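Local structure of amidase, hydantoinase/carbamoylase family (Burkholderia ambifaria, 5TP4) at residues B[13-18]-B[115-120]; B[39-44]-B[95-100]; B[212-217]-B[355-360]; B[298-303]-B[333-338]. The protein probably hydrolyses N-carbamoyl-L-amino acids as a two-zinc amidase of the peptidase M20 family. All coordinates share one frame; numbering follows the deposited sequence.

Interaction 1 (B[13-18]-B[115-120]); sequences LEIDGA and VRTLND
Thr117 lies across Ile15 at about a right angle, its hydroxyl set against the backbone and the root of the isoleucine side chain: Thr117 OG1 is 3.3 Å from Ile15 CA and 3.6 Å from Ile15 CB. The other branch of the threonine, CG2, anti to its own backbone N, rests 3.6 Å from Glu14 O. Ile15 meets Thr117 OG1 through CB and CG2, while the end of the isoleucine side chain leads away from helix 105-121; Ile15 also touches Leu20 and Thr405 of helix 398-416. The polar link between the two segments runs through water. One molecule donates to Thr117 OG1 at 2.9 Å and makes a weak, longer bond to Glu14 O. The same hydroxyl is hydrogen-bonded to Glu113, one turn back in its helix, and Glu113 OE2 also bonds to Asp16 N, which means that one carboxylate oxygen holds both the threonine hydroxyl and the loop. Toward the start of the loop the contact turns apolar: Leu13 CD2 meets Leu118 CD2 at 4.3 Å, and both leucines also touch Ile123 and Leu413. At the other end Asp16 OD2 and Asp120 OD2 are 5.5 Å apart; these like charges are probably eased by Arg19, which forms a salt bridge with Asp120 and offers its backbone N to Asp16 OD1. That last bond makes Asp16 the N-cap of helix 17-28, whose lead-in is strapped across the later turns of helix 105-121.

Interaction 2 (B[39-44]-B[95-100]); sequences RRLALT and TQPEGG
With chi1 at 69°, Thr95 holds OG1 between its own backbone N and carbonyl carbon, facing Arg40, and the extended chain of Arg39, whose CG is anti to N, is laid over Pro97. The threonine hydroxyl accepts from Arg40 N at 2.7 Å in a nearly straight bond and donates to Gln96 O at 2.8 Å, so a single side-chain oxygen joins the two loops and braces its own. A return bond from Thr95 N to Arg40 O, 3.0 Å long, reaches the oxygen from above the carbonyl plane. Arg39 meets Pro97 mainly through its methylenes: Arg39 CG lies 3.3 Å from Pro97 O, the NH1 bond to that oxygen is weak, and Pro97 CA sits over one face of the guanidinium. Further along, Leu41 CD2 comes 3.5 Å from Thr95 O, which also accepts a hydrogen bond from a water that itself accepts from Ala42 N. Leu41 opens a type II turn closed by Thr44, the N-cap residue of helix 45-60. Arg40 is directed elsewhere, to the carbonyls of Leu93 and Ile30. Gln96 bonds to Glu138, known to bind zinc in this protein though not coordinated in this chain, and the contact borders the metal site. It joins the loop between helices 17-28 and 45-60 to the one leading from strand 87-91 into helix 105-121, with Leu43 packed on helix 172-179.

Interaction 3 (B[212-217]-B[355-360]); sequences IGIVTG and YTNERI
Ile214 and Asn357 lie side by side and point the same way, on one face of a parallel beta pair formed by strands 212-229 and 357-362. Ile214 CD1 reaches 3.4 Å from Asn357 OD1, its methyl beside the amide oxygen. The other end of that amide turns back along its own strand: Asn357 ND2 donates to Tyr355 O at 3.0 Å, nearly straight and in the amide plane, which fixes the rotation of the group. Ile212, on the same face, crosses the tyrosine at a slant, with Ile212 CG1 3.9 Å from Tyr355 CB; helix 340-353 covers Ile212, Ile214 and Asn357. At the far end of the pair Thr216 and Arg359 meet at about a right angle. Arg359 has two conformers, and in one of them Thr216 CG2 lies over one face of the guanidinium, toward the rim, a contact that remains uncertain. Between the faces runs the usual parallel ladder: the N and O of Ile214 both bond to the one neighbouring strand, to Glu358 O and Ile360 N on either side of Arg359. The opposite face carries Val215, Glu358 and Ile360. Glu358 is tied by its carboxylate to Thr210 and Asn208, while Val215 and Ile360 both pack on Phe381 of strand 377-382. Here Gly213 presents a bare CA, and the CG2 branch of Ile360 settles 3.7 Å from Gly213 CA.

Interaction 4 (B[298-303]-B[333-338]); sequences HDDAQV and SPATPF. With EDO (1,2-ethanediol), chain T.
The carboxylate of Asp300 is the flat group that bridges the two segments, with the backbone N of Ala335 at one of its oxygens. Ala335 N donates to Asp300 OD2 at 2.8 Å and 163°, coming in on the syn side but 24° out of the carboxylate plane. Pro334 CA lies close to that plane and faces both oxygens, 3.5 Å from Asp300 OD1 and from Asp300 OD2. OD1 also forms a salt bridge with Arg222 of strand 212-229. Both oxygens of a carboxylate near the surface thus have partners, an arrangement that would be expected to favour the charged form. Asp300 CG stands beside its own backbone N and anti to the carbonyl carbon (chi1 -85°); this torsion turns the carboxylate toward Pro334 and Ala335. Ala335 CB fills in next to it, 3.3 Å from His298 O. Strand 288-297, helix 300-321 and strand 324-337 form a beta-alpha-beta unit, both strands antiparallel to strand 212-229, which lies between them. Asp300 joins the first turn of the helix to the far end of the strand that follows it. Asp299 precedes the helix at the N-cap position and, in one of its two conformers, accepts from Gln302 N through OD1 at 3.0 Å. Beyond Ala335 a 1,2-ethanediol, probably from the crystallisation liquor, is held by Pro334 O, which accepts from its O2 at 2.6 Å. Gln219 O also bonds to the diol, and Ser333 OG and Thr336 OG1 lie against its two hydroxyls, with Thr336 OG1 2.7 Å from EDO O1.

From the N terminus, interaction 1 closes a loop of about 96 residues, bringing the lead-in to helix 17-28 onto helix 105-121. Interaction 2 lies wholly within that loop, joining two connections beside the zinc site; the two centres are about 28 Å apart. After both have closed, interaction 3 pairs strand 212-229 with the much later strand 357-362, and within this span interaction 4 joins the start of helix 300-321 to the end of strand 324-337. No two of the loops cross. Interactions 3 and 4 touch, Thr216 O lying 3.0 Å from Phe338 N in a probable hydrogen bond between neighbouring strands of one sheet. Interaction 2 lies on the opposite side of the chain's centre from both.

Interaction 1 (B[13-18]-B[115-120])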
loop_
_atom_site.group_PDB
_atom_site.type_symbol
_atom_site.label_atom_id
_atom_site.label_comp_id
_atom_site.label_asym_id
_atom_site.label_seq_id
_atom_site.Cartn_x
_atom_site.Cartn_y
_atom_site.Cartn_z
ATOM N N LEU B 13 30.774 18.382 40.053
ATOM C CA LEU B 13 31.427 19.176 39.023
ATOM C C LEU B 13 30.481 19.340 37.843
ATOM O O LEU B 13 29.955 18.350 37.326
ATOM C CB LEU B 13 32.714 18.475 38.572
ATOM C CG LEU B 13 33.564 19.207 37.541
ATOM C CD1 LEU B 13 34.181 20.463 38.155
ATOM C CD2 LEU B 13 34.646 18.258 37.022
ATOM N N GLU B 14 30.266 20.593 37.403
ATOM C CA GLU B 14 29.316 20.894 36.339
ATOM C C GLU B 14 30.003 21.503 35.124
ATOM O O GLU B 14 31.068 22.124 35.230
ATOM C CB GLU B 14 28.250 21.870 36.821
ATOM C CG GLU B 14 27.371 21.300 37.886
ATOM C CD GLU B 14 26.208 22.203 38.230
ATOM O OE1 GLU B 14 26.103 23.297 37.639
ATOM O OE2 GLU B 14 25.394 21.805 39.091
ATOM N N ILE B 15 29.364 21.342 33.957
ATOM C CA ILE B 15 29.850 21.976 32.729
ATOM C C ILE B 15 29.382 23.423 32.600
ATOM O O ILE B 15 28.631 23.946 33.442
ATOM C CB ILE B 15 29.401 21.190 31.490
ATOM C CG1 ILE B 15 27.868 21.274 31.355
ATOM C CG2 ILE B 15 29.926 19.735 31.592
ATOM C CD1 ILE B 15 27.404 21.250 29.901
ATOM N N ASP B 16 29.820 24.070 31.522
ATOM C CA ASP B 16 29.344 25.396 31.135
ATOM C C ASP B 16 28.235 25.165 30.116
ATOM O O ASP B 16 28.497 24.975 28.931
ATOM C CB ASP B 16 30.485 26.229 30.560
ATOM C CG ASP B 16 30.078 27.668 30.282
ATOM O OD1 ASP B 16 28.871 27.947 30.034
ATOM O OD2 ASP B 16 30.976 28.520 30.290
ATOM N N GLY B 17 26.987 25.172 30.578
ATOM C CA GLY B 17 25.906 24.755 29.702
ATOM C C GLY B 17 25.676 25.740 28.576
ATOM O O GLY B 17 25.380 25.342 27.450
ATOM N N ALA B 18 25.840 27.041 28.856
ATOM C CA ALA B 18 25.692 28.046 27.805
ATOM C C ALA B 18 26.764 27.890 26.729
ATOM O O ALA B 18 26.499 28.107 25.533
ATOM C CB ALA B 18 25.748 29.442 28.427
ATOM N N VAL B 115 35.853 18.163 27.972
ATOM C CA VAL B 115 37.262 18.535 27.991
ATOM C C VAL B 115 37.433 20.000 28.389
ATOM O O VAL B 115 38.305 20.331 29.201
ATOM C CB VAL B 115 37.902 18.231 26.637
ATOM C CG1 VAL B 115 39.323 18.881 26.537
ATOM C CG2 VAL B 115 37.998 16.696 26.464
ATOM N N ARG B 116 36.603 20.893 27.848
ATOM C CA ARG B 116 36.741 22.308 28.187
ATOM C C ARG B 116 36.514 22.529 29.673
ATOM O O ARG B 116 37.195 23.348 30.305
ATOM C CB ARG B 116 35.751 23.155 27.389
ATOM C CG ARG B 116 36.084 23.241 25.906
ATOM C CD ARG B 116 34.932 23.928 25.139
ATOM N NE ARG B 116 35.375 24.359 23.814
ATOM C CZ ARG B 116 34.588 24.998 22.953
ATOM N NH1 ARG B 116 33.312 25.225 23.274
ATOM N NH2 ARG B 116 35.074 25.414 21.783
ATOM N N THR B 117 35.578 21.777 30.248
ATOM C CA THR B 117 35.344 21.843 31.688
ATOM C C THR B 117 36.535 21.299 32.481
ATOM O O THR B 117 36.971 21.928 33.457
ATOM C CB THR B 117 34.029 21.116 32.010
ATOM O OG1 THR B 117 32.938 21.988 31.632
ATOM C CG2 THR B 117 33.922 20.767 33.493
ATOM N N LEU B 118 37.108 20.172 32.062
ATOM C CA LEU B 118 38.299 19.670 32.744
ATOM C C LEU B 118 39.453 20.662 32.657
ATOM O O LEU B 118 40.197 20.833 33.625
ATOM C CB LEU B 118 38.716 18.321 32.155
ATOM C CG LEU B 118 37.683 17.208 32.346
ATOM C CD1 LEU B 118 38.209 15.924 31.770
ATOM C CD2 LEU B 118 37.287 17.018 33.849
ATOM N N ASN B 119 39.608 21.326 31.504
ATOM C CA ASN B 119 40.629 22.360 31.357
ATOM C C ASN B 119 40.387 23.509 32.322
ATOM O O ASN B 119 41.316 23.971 32.998
ATOM C CB ASN B 119 40.670 22.892 29.921
ATOM C CG ASN B 119 41.225 21.901 28.938
ATOM O OD1 ASN B 119 41.791 20.865 29.315
ATOM N ND2 ASN B 119 41.051 22.201 27.646
ATOM N N ASP B 120 39.135 23.983 32.402
ATOM C CA ASP B 120 38.807 25.084 33.304
ATOM C C ASP B 120 39.088 24.718 34.756
ATOM O O ASP B 120 39.521 25.570 35.543
ATOM C CB ASP B 120 37.333 25.467 33.159
ATOM C CG ASP B 120 37.026 26.122 31.823
ATOM O OD1 ASP B 120 37.970 26.514 31.125
ATOM O OD2 ASP B 120 35.831 26.237 31.491
HETATM O O HOH W 1 32.942 24.358 33.349
#

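Interaction 2 (B[39-44]-B[95-100])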
loop_
_atom_site.group_PDB
_atom_site.type_symbol
_atom_site.label_atom_id
_atom_site.label_comp_id
_atom_site.label_asym_id
_atom_site.label_seq_id
_atom_site.Cartn_x
_atom_site.Cartn_y
_atom_site.Cartn_z
ATOM N N ARG B 39 22.269 19.550 6.901
ATOM C CA ARG B 39 22.686 18.559 5.914
ATOM C C ARG B 39 24.207 18.548 5.863
ATOM O O ARG B 39 24.812 19.427 5.240
ATOM C CB ARG B 39 22.106 18.894 4.544
ATOM C CG ARG B 39 22.365 17.837 3.484
ATOM C CD ARG B 39 21.883 18.354 2.145
ATOM N NE ARG B 39 22.090 17.385 1.075
ATOM C CZ ARG B 39 21.124 16.638 0.540
ATOM N NH1 ARG B 39 19.870 16.761 0.966
ATOM N NH2 ARG B 39 21.411 15.776 -0.430
ATOM N N ARG B 40 24.815 17.549 6.516
ATOM C CA ARG B 40 26.238 17.252 6.388
ATOM C C ARG B 40 26.331 15.756 6.073
ATOM O O ARG B 40 26.701 14.939 6.921
ATOM C CB ARG B 40 27.032 17.645 7.636
ATOM C CG ARG B 40 27.041 19.148 7.939
ATOM C CD ARG B 40 28.075 19.501 9.049
ATOM N NE ARG B 40 27.869 18.772 10.311
ATOM C CZ ARG B 40 27.144 19.222 11.337
ATOM N NH1 ARG B 40 26.534 20.399 11.276
ATOM N NH2 ARG B 40 27.005 18.477 12.431
ATOM N N LEU B 41 26.013 15.395 4.831
ATOM C CA LEU B 41 26.161 14.003 4.413
ATOM C C LEU B 41 27.624 13.580 4.475
ATOM O O LEU B 41 28.528 14.336 4.107
ATOM C CB LEU B 41 25.597 13.826 2.993
ATOM C CG LEU B 41 24.066 13.767 2.969
ATOM C CD1 LEU B 41 23.521 13.991 1.568
ATOM C CD2 LEU B 41 23.617 12.428 3.496
ATOM N N ALA B 42 27.856 12.356 4.956
ATOM C CA ALA B 42 29.205 11.879 5.219
ATOM C C ALA B 42 30.161 12.145 4.059
ATOM O O ALA B 42 29.882 11.815 2.900
ATOM C CB ALA B 42 29.146 10.380 5.535
ATOM N N LEU B 43 31.287 12.767 4.382
ATOM C CA LEU B 43 32.425 13.007 3.488
ATOM C C LEU B 43 32.133 13.973 2.346
ATOM O O LEU B 43 32.948 14.080 1.423
ATOM C CB LEU B 43 32.989 11.688 2.927
ATOM C CG LEU B 43 33.264 10.691 4.069
ATOM C CD1 LEU B 43 33.881 9.383 3.524
ATOM C CD2 LEU B 43 34.172 11.269 5.158
ATOM N N THR B 44 31.020 14.702 2.390
ATOM C CA THR B 44 30.832 15.828 1.504
ATOM C C THR B 44 31.589 17.030 2.051
ATOM O O THR B 44 32.112 16.996 3.163
ATOM C CB THR B 44 29.353 16.178 1.354
ATOM O OG1 THR B 44 28.812 16.515 2.642
ATOM C CG2 THR B 44 28.579 15.007 0.743
ATOM N N THR B 95 25.036 13.619 9.016
ATOM C CA THR B 95 23.583 13.713 9.153
ATOM C C THR B 95 22.884 12.944 8.046
ATOM O O THR B 95 23.486 12.553 7.039
ATOM C CB THR B 95 23.089 15.173 9.085
ATOM O OG1 THR B 95 23.282 15.673 7.745
ATOM C CG2 THR B 95 23.868 16.065 10.068
ATOM N N GLN B 96 21.576 12.804 8.228
ATOM C CA GLN B 96 20.664 12.443 7.153
ATOM C C GLN B 96 20.578 13.590 6.142
ATOM O O GLN B 96 21.075 14.692 6.399
ATOM C CB GLN B 96 19.288 12.133 7.736
ATOM C CG GLN B 96 19.257 10.842 8.514
ATOM C CD GLN B 96 19.252 9.633 7.601
ATOM O OE1 GLN B 96 18.621 9.648 6.537
ATOM N NE2 GLN B 96 19.972 8.588 7.995
ATOM N N PRO B 97 19.938 13.363 4.980
ATOM C CA PRO B 97 19.712 14.475 4.041
ATOM C C PRO B 97 19.057 15.694 4.662
ATOM O O PRO B 97 19.378 16.832 4.292
ATOM C CB PRO B 97 18.806 13.837 2.980
ATOM C CG PRO B 97 19.259 12.435 2.943
ATOM C CD PRO B 97 19.571 12.069 4.378
ATOM N N GLU B 98 18.116 15.481 5.569
ATOM C CA GLU B 98 17.465 16.553 6.316
ATOM C C GLU B 98 17.592 16.191 7.794
ATOM O O GLU B 98 16.660 15.661 8.401
ATOM C CB GLU B 98 16.021 16.709 5.874
ATOM C CG GLU B 98 15.289 17.850 6.550
ATOM C CD GLU B 98 15.853 19.215 6.194
ATOM O OE1 GLU B 98 16.013 19.516 4.988
ATOM O OE2 GLU B 98 16.136 19.984 7.137
ATOM N N GLY B 99 18.762 16.483 8.377
ATOM C CA GLY B 99 19.038 16.065 9.738
ATOM C C GLY B 99 18.616 17.107 10.766
ATOM O O GLY B 99 18.390 18.279 10.458
ATOM N N GLY B 100 18.464 16.655 12.009
ATOM C CA GLY B 100 18.210 17.583 13.086
ATOM C C GLY B 100 19.497 18.204 13.625
ATOM O O GLY B 100 20.611 17.794 13.309
HETATM O O HOH W 2 25.736 11.099 6.481
#

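Interaction 3 (B[212-217]-B[355-360])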
loop_
_atom_site.group_PDB
_atom_site.type_symbol
_atom_site.label_atom_id
_atom_site.label_comp_id
_atom_site.label_asym_id
_atom_site.label_seq_id
_atom_site.Cartn_x
_atom_site.Cartn_y
_atom_site.Cartn_z
ATOM N N ILE B 212 17.202 12.233 32.552
ATOM C CA ILE B 212 18.299 11.324 32.207
ATOM C C ILE B 212 17.746 9.946 31.859
ATOM O O ILE B 212 17.150 9.278 32.709
ATOM C CB ILE B 212 19.319 11.198 33.345
ATOM C CG1 ILE B 212 19.859 12.590 33.746
ATOM C CG2 ILE B 212 20.488 10.220 32.913
ATOM C CD1 ILE B 212 20.635 13.315 32.591
ATOM N N GLY B 213 17.975 9.508 30.618
ATOM C CA GLY B 213 17.706 8.125 30.282
ATOM C C GLY B 213 18.961 7.307 30.523
ATOM O O GLY B 213 19.999 7.558 29.905
ATOM N N ILE B 214 18.892 6.364 31.456
ATOM C CA ILE B 214 19.990 5.431 31.752
ATOM C C ILE B 214 19.851 4.295 30.744
ATOM O O ILE B 214 19.030 3.399 30.918
ATOM C CB ILE B 214 19.925 4.924 33.193
ATOM C CG1 ILE B 214 20.035 6.074 34.189
ATOM C CG2 ILE B 214 21.070 3.915 33.463
ATOM C CD1 ILE B 214 19.415 5.748 35.547
ATOM N N VAL B 215 20.636 4.324 29.664
ATOM C CA VAL B 215 20.341 3.438 28.537
ATOM C C VAL B 215 20.880 2.048 28.837
ATOM O O VAL B 215 22.051 1.891 29.198
ATOM C CB VAL B 215 20.917 3.993 27.220
ATOM C CG1 VAL B 215 20.405 3.170 26.085
ATOM C CG2 VAL B 215 20.503 5.450 27.005
ATOM N N THR B 216 20.041 1.029 28.651
ATOM C CA THR B 216 20.437 -0.312 29.056
ATOM C C THR B 216 21.044 -1.139 27.929
ATOM O O THR B 216 21.761 -2.109 28.213
ATOM C CB THR B 216 19.237 -1.053 29.673
ATOM O OG1 THR B 216 18.181 -1.167 28.726
ATOM C CG2 THR B 216 18.708 -0.269 30.841
ATOM N N GLY B 217 20.807 -0.773 26.684
ATOM C CA GLY B 217 21.228 -1.577 25.556
ATOM C C GLY B 217 20.305 -1.320 24.384
ATOM O O GLY B 217 19.466 -0.427 24.420
ATOM N N TYR B 355 18.975 14.417 39.515
ATOM C CA TYR B 355 18.208 14.513 38.276
ATOM C C TYR B 355 17.216 13.365 38.171
ATOM O O TYR B 355 17.511 12.241 38.590
ATOM C CB TYR B 355 19.132 14.482 37.073
ATOM C CG TYR B 355 20.125 15.599 36.982
ATOM C CD1 TYR B 355 19.866 16.870 37.519
ATOM C CD2 TYR B 355 21.332 15.392 36.316
ATOM C CE1 TYR B 355 20.808 17.895 37.380
ATOM C CE2 TYR B 355 22.275 16.408 36.181
ATOM C CZ TYR B 355 22.012 17.645 36.722
ATOM O OH TYR B 355 22.955 18.644 36.582
ATOM N N THR B 356 16.010 13.655 37.659
ATOM C CA THR B 356 15.076 12.563 37.407
ATOM C C THR B 356 15.678 11.632 36.364
ATOM O O THR B 356 16.395 12.062 35.461
ATOM C CB THR B 356 13.709 13.105 36.956
ATOM O OG1 THR B 356 13.862 13.886 35.767
ATOM C CG2 THR B 356 13.174 14.003 38.020
ATOM N N ASN B 357 15.438 10.338 36.536
ATOM C CA ASN B 357 16.150 9.357 35.729
ATOM C C ASN B 357 15.308 8.098 35.597
ATOM O O ASN B 357 14.545 7.744 36.499
ATOM C CB ASN B 357 17.535 9.031 36.340
ATOM C CG ASN B 357 17.435 8.398 37.719
ATOM O OD1 ASN B 357 17.362 7.179 37.835
ATOM N ND2 ASN B 357 17.414 9.225 38.774
ATOM N N GLU B 358 15.480 7.398 34.476
ATOM C CA GLU B 358 14.862 6.083 34.350
ATOM C C GLU B 358 15.677 5.229 33.394
ATOM O O GLU B 358 16.330 5.733 32.474
ATOM C CB GLU B 358 13.403 6.157 33.879
ATOM C CG GLU B 358 13.168 6.611 32.446
ATOM C CD GLU B 358 11.668 6.842 32.151
ATOM O OE1 GLU B 358 10.963 5.860 31.819
ATOM O OE2 GLU B 358 11.192 7.993 32.274
ATOM N N ARG B 359 15.636 3.921 33.631
ATOM C CA ARG B 359 16.231 2.974 32.695
ATOM C C ARG B 359 15.392 2.919 31.424
ATOM O O ARG B 359 14.153 2.953 31.475
ATOM C CB ARG B 359 16.339 1.589 33.332
ATOM C CG ARG B 359 17.398 1.523 34.406
ATOM C CD ARG B 359 17.399 0.187 35.125
ATOM N NE ARG B 359 17.853 -0.932 34.298
ATOM C CZ ARG B 359 19.124 -1.289 34.131
ATOM N NH1 ARG B 359 20.097 -0.599 34.702
ATOM N NH2 ARG B 359 19.419 -2.338 33.371
ATOM N N ILE B 360 16.067 2.871 30.271
ATOM C CA ILE B 360 15.374 2.919 28.986
ATOM C C ILE B 360 16.212 2.170 27.959
ATOM O O ILE B 360 17.437 2.163 28.028
ATOM C CB ILE B 360 15.159 4.402 28.583
ATOM C CG1 ILE B 360 14.380 4.533 27.272
ATOM C CG2 ILE B 360 16.519 5.120 28.433
ATOM C CD1 ILE B 360 13.765 5.956 27.108
#

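Interaction 4 (B[298-303]-B[333-338])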
loop_
_atom_site.group_PDB
_atom_site.type_symbol
_atom_site.label_atom_id
_atom_site.label_comp_id
_atom_site.label_asym_id
_atom_site.label_seq_id
_atom_site.Cartn_x
_atom_site.Cartn_y
_atom_site.Cartn_z
ATOM N N HIS B 298 13.387 -6.829 24.197
ATOM C CA HIS B 298 14.694 -6.705 24.837
ATOM C C HIS B 298 15.524 -7.973 24.691
ATOM O O HIS B 298 16.750 -7.921 24.836
ATOM C CB HIS B 298 14.536 -6.388 26.326
ATOM C CG HIS B 298 14.008 -5.016 26.600
ATOM N ND1 HIS B 298 14.143 -4.401 27.826
ATOM C CD2 HIS B 298 13.345 -4.139 25.806
ATOM C CE1 HIS B 298 13.577 -3.206 27.779
ATOM N NE2 HIS B 298 13.088 -3.021 26.564
ATOM N N ASP B 299 14.882 -9.100 24.409
ATOM C CA ASP B 299 15.489 -10.413 24.471
ATOM C C ASP B 299 15.278 -11.136 23.144
ATOM O O ASP B 299 14.184 -11.085 22.580
ATOM C CB ASP B 299 14.853 -11.176 25.630
ATOM C CG ASP B 299 15.392 -12.535 25.782
ATOM O OD1 ASP B 299 14.965 -13.411 25.015
ATOM O OD2 ASP B 299 16.242 -12.718 26.665
ATOM N N ASP B 300 16.310 -11.832 22.662
ATOM C CA ASP B 300 16.168 -12.520 21.379
ATOM C C ASP B 300 15.204 -13.688 21.465
ATOM O O ASP B 300 14.485 -13.976 20.497
ATOM C CB ASP B 300 17.524 -13.012 20.886
ATOM C CG ASP B 300 18.280 -11.941 20.143
ATOM O OD1 ASP B 300 18.013 -11.738 18.926
ATOM O OD2 ASP B 300 19.124 -11.297 20.793
ATOM N N ALA B 301 15.227 -14.425 22.581
ATOM C CA ALA B 301 14.297 -15.540 22.719
ATOM C C ALA B 301 12.855 -15.059 22.692
ATOM O O ALA B 301 11.986 -15.730 22.124
ATOM C CB ALA B 301 14.568 -16.316 24.008
ATOM N N GLN B 302 12.579 -13.911 23.323
ATOM C CA GLN B 302 11.207 -13.412 23.363
ATOM C C GLN B 302 10.774 -12.845 22.012
ATOM O O GLN B 302 9.606 -12.987 21.630
ATOM C CB GLN B 302 11.044 -12.345 24.445
ATOM C CG GLN B 302 11.141 -12.847 25.881
ATOM C CD GLN B 302 10.208 -14.010 26.173
ATOM O OE1 GLN B 302 8.998 -13.942 25.934
ATOM N NE2 GLN B 302 10.775 -15.095 26.683
ATOM N N VAL B 303 11.666 -12.151 21.292
ATOM C CA VAL B 303 11.242 -11.682 19.971
ATOM C C VAL B 303 11.016 -12.876 19.051
ATOM O O VAL B 303 10.077 -12.887 18.252
ATOM C CB VAL B 303 12.218 -10.625 19.381
ATOM C CG1 VAL B 303 13.453 -11.241 18.685
ATOM C CG2 VAL B 303 11.492 -9.741 18.396
ATOM N N SER B 333 18.564 -8.849 13.913
ATOM C CA SER B 333 19.636 -8.195 14.652
ATOM C C SER B 333 19.497 -8.587 16.115
ATOM O O SER B 333 18.385 -8.583 16.654
ATOM C CB SER B 333 19.570 -6.669 14.518
ATOM O OG SER B 333 20.869 -6.139 14.721
ATOM N N PRO B 334 20.599 -8.917 16.778
ATOM C CA PRO B 334 20.522 -9.403 18.156
ATOM C C PRO B 334 20.373 -8.261 19.146
ATOM O O PRO B 334 20.753 -7.120 18.886
ATOM C CB PRO B 334 21.870 -10.103 18.355
ATOM C CG PRO B 334 22.808 -9.279 17.475
ATOM C CD PRO B 334 21.983 -8.874 16.263
ATOM N N ALA B 335 19.831 -8.596 20.311
ATOM C CA ALA B 335 19.867 -7.641 21.410
ATOM C C ALA B 335 21.317 -7.308 21.738
ATOM O O ALA B 335 22.223 -8.121 21.552
ATOM C CB ALA B 335 19.162 -8.208 22.645
ATOM N N THR B 336 21.535 -6.099 22.223
ATOM C CA THR B 336 22.883 -5.589 22.483
ATOM C C THR B 336 22.919 -4.960 23.864
ATOM O O THR B 336 22.777 -3.747 24.016
ATOM C CB THR B 336 23.300 -4.574 21.411
ATOM O OG1 THR B 336 22.978 -5.110 20.115
ATOM C CG2 THR B 336 24.809 -4.323 21.492
ATOM N N PRO B 337 23.125 -5.759 24.905
ATOM C CA PRO B 337 23.222 -5.182 26.252
ATOM C C PRO B 337 24.472 -4.327 26.419
ATOM O O PRO B 337 25.546 -4.643 25.893
ATOM C CB PRO B 337 23.261 -6.410 27.166
ATOM C CG PRO B 337 23.675 -7.527 26.279
ATOM C CD PRO B 337 23.125 -7.230 24.932
ATOM N N PHE B 338 24.314 -3.236 27.158
ATOM C CA PHE B 338 25.444 -2.399 27.532
ATOM C C PHE B 338 26.096 -2.932 28.808
ATOM O O PHE B 338 25.593 -3.840 29.466
ATOM C CB PHE B 338 24.984 -0.943 27.690
ATOM C CG PHE B 338 24.615 -0.278 26.400
ATOM C CD1 PHE B 338 25.031 -0.817 25.185
ATOM C CD2 PHE B 338 23.859 0.883 26.403
ATOM C CE1 PHE B 338 24.679 -0.209 23.980
ATOM C CE2 PHE B 338 23.514 1.523 25.211
ATOM C CZ PHE B 338 23.921 0.976 23.988
HETATM C C1 EDO T . 20.499 -3.347 18.506
HETATM O O1 EDO T . 20.506 -4.147 19.701
HETATM C C2 EDO T . 20.081 -4.208 17.318
HETATM O O2 EDO T . 21.045 -5.251 17.094
#